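Local atomic coordinates of cellulose-binding protein (Saccharophagus degradans, PDB entry 2YHG), a protein that probably acts on carbohydrates as a hydrolase, this part holding a nucleoside hydrolase-like domain and a C-terminal domain. Residues Y183-Q188 and T245-H250. Residues are numbered along the deposited sequence; the frame is centred on the assembly and turned at random.
Sequences YDILGQ and TPAFLH
The ring of Y183 lies against the short helix 246-249 with one face on the backbone of A247. A247 CA stands 3.7 Å from the ring centroid and 18° off the ring normal, which identifies a CH-pi contact. With CG anti to the backbone N (chi1 -165°), the ring is carried from strand 180-185 over A247. A247 CB comes within 3.6 Å of Y183 CD1, while at the phenol end P246 CB approaches Y183 OH at 3.3 Å. H250 approaches obliquely near the CD2-CE2 side of the ring, from the same side of its plane as A247 CA: its CB is 3.7 Å from Y183 CE2, and the two ring planes are inclined at 53°. I185, two residues along the same strand, adds its CG1 branch, with CG1 3.9 Å from A247 CB. No hydrogen bond links the segments; the polar ends are bonded to backbone carbonyls of other loops of the same chain, Y183 OH to G268 O and H250 NE2 to P259 O. The contact thus seats a short helix on the parallel sheet of the nucleoside hydrolase-like domain, beside calcium ligands D244 and W151. Its chemistry implies cohesion by buried apolar and CH-pi packing, the phenol and imidazole bonds probably limiting rotation of both rings.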
# COMPACT_ATOMS: atom_id res chain seq x y z
N TYR A 183 -5.27 -5.39 -4.92
CA TYR A 183 -5.88 -4.33 -4.10
C TYR A 183 -6.69 -3.47 -5.07
O TYR A 183 -6.13 -2.74 -5.88
CB TYR A 183 -4.81 -3.51 -3.36
CG TYR A 183 -5.36 -2.65 -2.25
CD1 TYR A 183 -6.27 -1.63 -2.50
CD2 TYR A 183 -4.95 -2.82 -0.94
CE1 TYR A 183 -6.70 -0.81 -1.48
CE2 TYR A 183 -5.41 -1.99 0.10
CZ TYR A 183 -6.29 -0.98 -0.19
OH TYR A 183 -6.77 -0.10 0.76
N ASP A 184 -8.01 -3.62 -4.98
CA ASP A 184 -8.99 -2.95 -5.84
C ASP A 184 -9.61 -1.80 -5.05
O ASP A 184 -10.20 -2.02 -4.00
CB ASP A 184 -10.04 -4.00 -6.22
CG ASP A 184 -11.34 -3.48 -6.78
OD1 ASP A 184 -11.43 -2.27 -7.09
OD2 ASP A 184 -12.28 -4.32 -6.91
N ILE A 185 -9.48 -0.58 -5.55
CA ILE A 185 -10.15 0.56 -4.94
C ILE A 185 -11.60 0.63 -5.44
O ILE A 185 -11.84 0.92 -6.61
CB ILE A 185 -9.43 1.88 -5.24
CG1 ILE A 185 -8.02 1.89 -4.62
CG2 ILE A 185 -10.29 3.06 -4.75
CD1 ILE A 185 -8.00 2.21 -3.13
N LEU A 186 -12.52 0.33 -4.54
CA LEU A 186 -13.95 0.58 -4.67
C LEU A 186 -14.72 -0.29 -5.65
O LEU A 186 -15.95 -0.33 -5.57
CB LEU A 186 -14.26 2.05 -4.94
CG LEU A 186 -14.09 2.95 -3.72
CD1 LEU A 186 -13.81 4.40 -4.12
CD2 LEU A 186 -15.35 2.89 -2.86
N GLY A 187 -14.09 -0.94 -6.62
CA GLY A 187 -14.79 -1.71 -7.64
C GLY A 187 -15.25 -0.83 -8.76
O GLY A 187 -16.25 -0.11 -8.69
N GLN A 188 -14.44 -0.80 -9.83
CA GLN A 188 -14.66 0.10 -10.93
C GLN A 188 -14.69 -0.61 -12.27
O GLN A 188 -14.77 0.04 -13.31
CB GLN A 188 -13.65 1.23 -10.93
CG GLN A 188 -13.72 2.07 -9.66
CD GLN A 188 -12.62 3.08 -9.63
OE1 GLN A 188 -12.58 3.97 -10.47
NE2 GLN A 188 -11.70 2.96 -8.68
N THR A 245 -4.99 6.19 -3.17
CA THR A 245 -3.71 6.08 -2.46
C THR A 245 -3.62 4.95 -1.43
O THR A 245 -2.54 4.39 -1.30
CB THR A 245 -3.34 7.45 -1.90
OG1 THR A 245 -2.92 8.22 -3.03
CG2 THR A 245 -2.29 7.42 -0.81
N PRO A 246 -4.72 4.53 -0.80
CA PRO A 246 -4.61 3.35 0.09
C PRO A 246 -4.03 2.12 -0.61
O PRO A 246 -3.45 1.26 0.08
CB PRO A 246 -6.02 3.16 0.59
CG PRO A 246 -6.53 4.60 0.63
CD PRO A 246 -6.04 5.18 -0.67
N ALA A 247 -4.21 2.01 -1.92
CA ALA A 247 -3.71 0.88 -2.69
C ALA A 247 -2.19 0.79 -2.76
O ALA A 247 -1.67 -0.27 -3.14
CB ALA A 247 -4.31 0.90 -4.08
N PHE A 248 -1.46 1.83 -2.41
CA PHE A 248 -0.04 1.66 -2.10
C PHE A 248 0.31 1.93 -0.66
O PHE A 248 1.31 1.38 -0.20
CB PHE A 248 0.92 2.43 -3.04
CG PHE A 248 0.69 3.89 -3.10
CD1 PHE A 248 -0.23 4.43 -4.00
CD2 PHE A 248 1.46 4.78 -2.35
CE1 PHE A 248 -0.41 5.79 -4.09
CE2 PHE A 248 1.23 6.14 -2.40
CZ PHE A 248 0.31 6.64 -3.30
N LEU A 249 -0.46 2.69 0.09
CA LEU A 249 -0.12 2.85 1.50
C LEU A 249 -0.20 1.50 2.22
O LEU A 249 0.51 1.31 3.23
CB LEU A 249 -1.03 3.86 2.21
CG LEU A 249 -0.98 5.28 1.66
CD1 LEU A 249 -1.81 6.18 2.59
CD2 LEU A 249 0.45 5.78 1.51
N HIS A 250 -1.00 0.57 1.75
CA HIS A 250 -1.08 -0.78 2.33
C HIS A 250 0.31 -1.41 2.43
O HIS A 250 0.55 -2.16 3.39
CB HIS A 250 -2.02 -1.60 1.44
CG HIS A 250 -2.35 -2.93 2.00
ND1 HIS A 250 -2.83 -3.09 3.27
CD2 HIS A 250 -2.28 -4.16 1.42
CE1 HIS A 250 -3.01 -4.39 3.46
NE2 HIS A 250 -2.70 -5.06 2.36